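Periplasmic binding protein/LacI transcriptional regulator (Clostridium phytofermentans, PDB 3BRS) probably binds a sugar outside the cell for uptake, as a periplasmic-type solute-binding protein related to the ligand-binding domains of LacI-family regulators. Local coordinates at residues A[66-80]-A[91-104]. Sequence-based numbering, arbitrary orientation.
Sequences PDVILLAAADYEKTY and IKLIVIDSGMKQDI
Tyr76 lays one face of its ring across the start of the Lys101 side chain, a CH-pi contact in which CB of Lys101 sits 3.7 Å from the centroid of the Tyr76 ring, offset toward its rim. With CG anti to the backbone N (chi1 179°), the ring of Tyr76 lies beside its own carbonyl, and that carbonyl O takes the backbone N-H of Lys101 at 3.0 Å. Tyr80 repeats the theme: CG of Gln102 lies over one face of the Tyr80 ring, while CG2 of Ile104 meets the ring edge in plane. The bend at chi2 (88°) turns the Gln102 amide back across Tyr80 CB, and Gln102 NE2 donates an almost straight bond, 3.1 Å, to Glu77 O, which lies close to the amide plane. The Met100 side chain packs against segment 66-80, its CG 3.7 Å from Ala73 CB and its SD against Thr79 CG2. One water joins Ala73 O, Gly99 O and Ser98 OG, tying the two loops together just beyond the strands.

Strands 68-71 and 92-96 run parallel, their axes 19° apart, and Asp67 O, Ile69 and Leu71 alternate hydrogen bonds with Lys92, Ile94 and Ile96; Ala73 N to Ser98 O, 3.0 Å, carries the pairing into the loops. On one face Leu70 lies alongside Ile94, and helix 246-262 packs against Val68, Lys92 and Ile94. On the other, Leu93 CD1 reaches over to Leu71 CB at 3.9 Å, and Ile91 CG2 packs against Ile69. Strand 7-11 pairs with the far edge of 68-71. Linked through helix 80-83, the two strands form a beta-alpha-beta unit in the parallel sheet of one of the two Rossmann-like lobes typical of periplasmic binding proteins.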
loop_
_atom_site.group_PDB
_atom_site.type_symbol
_atom_site.label_atom_id
_atom_site.label_comp_id
_atom_site.label_asym_id
_atom_site.label_seq_id
_atom_site.Cartn_x
_atom_site.Cartn_y
_atom_site.Cartn_z
ATOM N N PRO A 66 -19.999 -10.045 12.885
ATOM C CA PRO A 66 -18.669 -10.688 13.157
ATOM C C PRO A 66 -18.123 -10.208 14.547
ATOM O O PRO A 66 -18.683 -9.256 15.178
ATOM C CB PRO A 66 -17.826 -10.147 12.049
ATOM C CG PRO A 66 -18.459 -8.606 11.948
ATOM C CD PRO A 66 -19.934 -8.831 12.049
ATOM N N ASP A 67 -17.085 -10.859 15.050
ATOM C CA ASP A 67 -16.438 -10.442 16.269
ATOM C C ASP A 67 -15.415 -9.335 15.965
ATOM O O ASP A 67 -15.128 -8.460 16.801
ATOM C CB ASP A 67 -15.722 -11.668 16.833
ATOM C CG ASP A 67 -16.684 -12.685 17.434
ATOM O OD1 ASP A 67 -17.560 -12.286 18.249
ATOM O OD2 ASP A 67 -16.575 -13.852 17.036
ATOM N N VAL A 68 -14.889 -9.350 14.742
ATOM C CA VAL A 68 -13.755 -8.492 14.338
ATOM C C VAL A 68 -13.926 -8.101 12.902
ATOM O O VAL A 68 -14.344 -8.924 12.096
ATOM C CB VAL A 68 -12.379 -9.246 14.411
ATOM C CG1 VAL A 68 -11.223 -8.318 13.935
ATOM C CG2 VAL A 68 -12.085 -9.799 15.833
ATOM N N ILE A 69 -13.589 -6.874 12.551
ATOM C CA ILE A 69 -13.474 -6.564 11.125
ATOM C C ILE A 69 -12.042 -6.108 10.929
ATOM O O ILE A 69 -11.555 -5.271 11.715
ATOM C CB ILE A 69 -14.421 -5.405 10.794
ATOM C CG1 ILE A 69 -15.838 -5.922 10.466
ATOM C CG2 ILE A 69 -13.809 -4.443 9.708
ATOM C CD1 ILE A 69 -16.952 -4.748 10.623
ATOM N N LEU A 70 -11.333 -6.654 9.932
ATOM C CA LEU A 70 -9.990 -6.140 9.595
ATOM C C LEU A 70 -10.120 -5.242 8.366
ATOM O O LEU A 70 -10.705 -5.677 7.385
ATOM C CB LEU A 70 -8.995 -7.270 9.249
ATOM C CG LEU A 70 -8.825 -8.314 10.336
ATOM C CD1 LEU A 70 -9.970 -9.303 10.313
ATOM C CD2 LEU A 70 -7.574 -8.976 9.974
ATOM N N LEU A 71 -9.520 -4.046 8.349
ATOM C CA LEU A 71 -9.956 -3.130 7.355
ATOM C C LEU A 71 -8.760 -2.450 6.827
ATOM O O LEU A 71 -7.977 -1.941 7.635
ATOM C CB LEU A 71 -10.939 -2.108 7.973
ATOM C CG LEU A 71 -11.284 -0.899 7.117
ATOM C CD1 LEU A 71 -11.989 -1.297 5.778
ATOM C CD2 LEU A 71 -12.143 0.067 7.970
ATOM N N ALA A 72 -8.611 -2.431 5.490
ATOM C CA ALA A 72 -7.555 -1.588 4.847
ATOM C C ALA A 72 -8.348 -0.408 4.307
ATOM O O ALA A 72 -9.226 -0.588 3.473
ATOM C CB ALA A 72 -6.778 -2.345 3.785
ATOM N N ALA A 73 -8.153 0.778 4.924
ATOM C CA ALA A 73 -9.092 1.896 4.702
ATOM C C ALA A 73 -8.810 2.467 3.332
ATOM O O ALA A 73 -7.710 3.004 3.035
ATOM C CB ALA A 73 -8.879 2.943 5.762
ATOM N N ALA A 74 -9.820 2.516 2.492
ATOM C CA ALA A 74 -9.593 3.108 1.144
ATOM C C ALA A 74 -9.206 4.598 1.189
ATOM O O ALA A 74 -8.485 5.089 0.349
ATOM C CB ALA A 74 -10.794 2.867 0.212
ATOM N N ASP A 75 -9.773 5.328 2.125
ATOM C CA ASP A 75 -9.618 6.761 2.162
ATOM C C ASP A 75 -9.258 7.204 3.579
ATOM O O ASP A 75 -9.954 6.875 4.566
ATOM C CB ASP A 75 -10.974 7.435 1.738
ATOM C CG ASP A 75 -10.755 8.868 1.393
ATOM O OD1 ASP A 75 -10.723 9.648 2.317
ATOM O OD2 ASP A 75 -10.428 9.200 0.242
ATOM N N TYR A 76 -8.207 7.998 3.679
ATOM C CA TYR A 76 -7.698 8.453 4.929
ATOM C C TYR A 76 -8.741 9.226 5.741
ATOM O O TYR A 76 -8.775 9.104 6.976
ATOM C CB TYR A 76 -6.536 9.394 4.546
ATOM C CG TYR A 76 -5.835 10.027 5.739
ATOM C CD1 TYR A 76 -5.178 9.227 6.678
ATOM C CD2 TYR A 76 -5.720 11.420 5.877
ATOM C CE1 TYR A 76 -4.510 9.779 7.770
ATOM C CE2 TYR A 76 -5.051 11.962 6.949
ATOM C CZ TYR A 76 -4.468 11.117 7.895
ATOM O OH TYR A 76 -3.784 11.638 8.983
ATOM N N GLU A 77 -9.575 10.027 5.087
ATOM C CA GLU A 77 -10.671 10.775 5.799
ATOM C C GLU A 77 -12.123 10.217 5.723
ATOM O O GLU A 77 -12.917 10.419 6.644
ATOM C CB GLU A 77 -10.617 12.191 5.283
ATOM C CG GLU A 77 -9.296 12.880 5.701
ATOM C CD GLU A 77 -9.013 14.154 4.953
ATOM O OE1 GLU A 77 -8.213 14.971 5.461
ATOM O OE2 GLU A 77 -9.566 14.336 3.845
ATOM N N LYS A 78 -12.463 9.477 4.653
ATOM C CA LYS A 78 -13.886 9.178 4.340
ATOM C C LYS A 78 -14.348 7.807 4.670
ATOM O O LYS A 78 -15.556 7.626 4.894
ATOM C CB LYS A 78 -14.207 9.485 2.876
ATOM C CG LYS A 78 -13.246 10.622 2.331
ATOM C CD LYS A 78 -13.929 11.555 1.501
ATOM C CE LYS A 78 -14.552 12.523 2.426
ATOM N NZ LYS A 78 -14.388 13.892 1.777
ATOM N N THR A 79 -13.397 6.854 4.756
ATOM C CA THR A 79 -13.648 5.523 5.278
ATOM C C THR A 79 -14.381 5.499 6.694
ATOM O O THR A 79 -15.249 4.674 6.997
ATOM C CB THR A 79 -12.286 4.746 5.316
ATOM O OG1 THR A 79 -11.829 4.588 4.002
ATOM C CG2 THR A 79 -12.501 3.359 5.856
ATOM N N TYR A 80 -13.965 6.430 7.527
ATOM C CA TYR A 80 -14.482 6.624 8.849
ATOM C C TYR A 80 -15.978 6.883 8.698
ATOM O O TYR A 80 -16.717 6.569 9.561
ATOM C CB TYR A 80 -13.752 7.814 9.489
ATOM C CG TYR A 80 -14.360 8.316 10.799
ATOM C CD1 TYR A 80 -13.924 7.812 12.000
ATOM C CD2 TYR A 80 -15.343 9.352 10.823
ATOM C CE1 TYR A 80 -14.446 8.229 13.242
ATOM C CE2 TYR A 80 -15.878 9.798 12.100
ATOM C CZ TYR A 80 -15.422 9.205 13.268
ATOM O OH TYR A 80 -15.903 9.580 14.482
ATOM N N ILE A 91 -18.113 -4.570 17.693
ATOM C CA ILE A 91 -17.051 -5.236 16.873
ATOM C C ILE A 91 -15.650 -4.607 17.064
ATOM O O ILE A 91 -15.483 -3.368 17.084
ATOM C CB ILE A 91 -17.445 -5.184 15.337
ATOM C CG1 ILE A 91 -18.829 -5.830 15.143
ATOM C CG2 ILE A 91 -16.480 -6.010 14.537
ATOM C CD1 ILE A 91 -19.509 -5.456 13.827
ATOM N N LYS A 92 -14.643 -5.478 17.170
ATOM C CA LYS A 92 -13.236 -5.092 17.227
ATOM C C LYS A 92 -12.762 -4.607 15.835
ATOM O O LYS A 92 -13.091 -5.216 14.814
ATOM C CB LYS A 92 -12.438 -6.364 17.632
ATOM C CG LYS A 92 -12.741 -6.927 19.022
ATOM C CD LYS A 92 -12.087 -6.044 20.078
ATOM C CE LYS A 92 -13.065 -5.483 21.097
ATOM N NZ LYS A 92 -13.487 -6.541 22.032
ATOM N N LEU A 93 -12.001 -3.516 15.771
ATOM C CA LEU A 93 -11.455 -3.068 14.538
ATOM C C LEU A 93 -9.943 -3.253 14.558
ATOM O O LEU A 93 -9.270 -2.612 15.374
ATOM C CB LEU A 93 -11.802 -1.597 14.302
ATOM C CG LEU A 93 -11.263 -0.905 13.063
ATOM C CD1 LEU A 93 -11.590 -1.665 11.747
ATOM C CD2 LEU A 93 -11.858 0.444 13.043
ATOM N N ILE A 94 -9.415 -4.074 13.659
ATOM C CA ILE A 94 -7.975 -4.059 13.262
ATOM C C ILE A 94 -7.795 -3.304 11.974
ATOM O O ILE A 94 -8.466 -3.579 10.955
ATOM C CB ILE A 94 -7.399 -5.515 13.028
ATOM C CG1 ILE A 94 -7.685 -6.353 14.185
ATOM C CG2 ILE A 94 -5.832 -5.579 12.711
ATOM C CD1 ILE A 94 -7.439 -5.647 15.444
ATOM N N VAL A 95 -6.940 -2.297 11.984
ATOM C CA VAL A 95 -6.584 -1.687 10.709
ATOM C C VAL A 95 -5.352 -2.403 10.117
ATOM O O VAL A 95 -4.393 -2.582 10.804
ATOM C CB VAL A 95 -6.456 -0.245 10.761
ATOM C CG1 VAL A 95 -5.656 0.219 9.533
ATOM C CG2 VAL A 95 -7.888 0.408 10.781
ATOM N N ILE A 96 -5.453 -2.896 8.865
ATOM C CA ILE A 96 -4.313 -3.507 8.202
ATOM C C ILE A 96 -3.825 -2.643 6.967
ATOM O O ILE A 96 -4.626 -2.061 6.225
ATOM C CB ILE A 96 -4.710 -4.852 7.704
ATOM C CG1 ILE A 96 -6.061 -4.714 7.017
ATOM C CG2 ILE A 96 -4.604 -5.941 8.836
ATOM C CD1 ILE A 96 -6.345 -5.853 6.018
ATOM N N ASP A 97 -2.521 -2.538 6.762
ATOM C CA ASP A 97 -1.985 -1.760 5.620
ATOM C C ASP A 97 -2.202 -0.253 5.657
ATOM O O ASP A 97 -1.225 0.445 5.632
ATOM C CB ASP A 97 -2.523 -2.350 4.324
ATOM C CG ASP A 97 -2.073 -1.573 3.086
ATOM O OD1 ASP A 97 -0.877 -1.376 2.926
ATOM O OD2 ASP A 97 -2.892 -1.155 2.272
ATOM N N SER A 98 -3.440 0.272 5.799
ATOM C CA SER A 98 -3.689 1.679 5.428
ATOM C C SER A 98 -4.633 2.281 6.389
ATOM O O SER A 98 -5.763 1.814 6.460
ATOM C CB SER A 98 -4.276 1.817 4.043
ATOM O OG SER A 98 -4.018 3.146 3.569
ATOM N N GLY A 99 -4.155 3.253 7.179
ATOM C CA GLY A 99 -4.971 3.793 8.290
ATOM C C GLY A 99 -5.939 4.918 7.927
ATOM O O GLY A 99 -6.017 5.398 6.748
ATOM N N MET A 100 -6.706 5.312 8.940
ATOM C CA MET A 100 -7.512 6.551 8.959
ATOM C C MET A 100 -6.849 7.709 9.832
ATOM O O MET A 100 -6.042 7.473 10.705
ATOM C CB MET A 100 -8.882 6.239 9.484
ATOM C CG MET A 100 -9.629 5.184 8.564
ATOM S SD MET A 100 -11.232 4.583 9.161
ATOM C CE MET A 100 -10.480 3.337 10.139
ATOM N N LYS A 101 -7.263 8.946 9.542
ATOM C CA LYS A 101 -6.932 10.142 10.253
ATOM C C LYS A 101 -7.580 10.059 11.594
ATOM O O LYS A 101 -7.071 10.660 12.538
ATOM C CB LYS A 101 -7.547 11.363 9.532
ATOM C CG LYS A 101 -7.014 12.741 10.012
ATOM C CD LYS A 101 -7.938 13.865 9.510
ATOM C CE LYS A 101 -9.429 13.414 9.497
ATOM N NZ LYS A 101 -10.375 14.514 9.016
ATOM N N GLN A 102 -8.729 9.375 11.671
ATOM C CA GLN A 102 -9.479 9.274 12.935
ATOM C C GLN A 102 -8.939 8.091 13.740
ATOM O O GLN A 102 -8.678 7.016 13.190
ATOM C CB GLN A 102 -10.998 9.178 12.715
ATOM C CG GLN A 102 -11.572 10.414 11.889
ATOM C CD GLN A 102 -11.517 10.173 10.354
ATOM O OE1 GLN A 102 -10.810 9.258 9.836
ATOM N NE2 GLN A 102 -12.280 10.976 9.625
ATOM N N ASP A 103 -8.770 8.288 15.042
ATOM C CA ASP A 103 -8.056 7.302 15.832
ATOM C C ASP A 103 -8.976 6.217 16.361
ATOM O O ASP A 103 -9.142 6.076 17.575
ATOM C CB ASP A 103 -7.315 7.950 16.998
ATOM C CG ASP A 103 -6.505 6.945 17.761
ATOM O OD1 ASP A 103 -5.841 6.119 17.077
ATOM O OD2 ASP A 103 -6.570 6.955 19.018
ATOM N N ILE A 104 -9.568 5.430 15.461
ATOM C CA ILE A 104 -10.497 4.412 15.921
ATOM C C ILE A 104 -10.019 2.975 15.907
ATOM O O ILE A 104 -10.719 2.115 16.488
ATOM C CB ILE A 104 -11.886 4.577 15.293
ATOM C CG1 ILE A 104 -11.781 4.388 13.771
ATOM C CG2 ILE A 104 -12.533 5.957 15.730
ATOM C CD1 ILE A 104 -13.104 4.201 13.035
HETATM O O HOH W 1 -6.122 5.089 3.937
HETATM O O HOH W 2 -11.153 7.775 7.284
#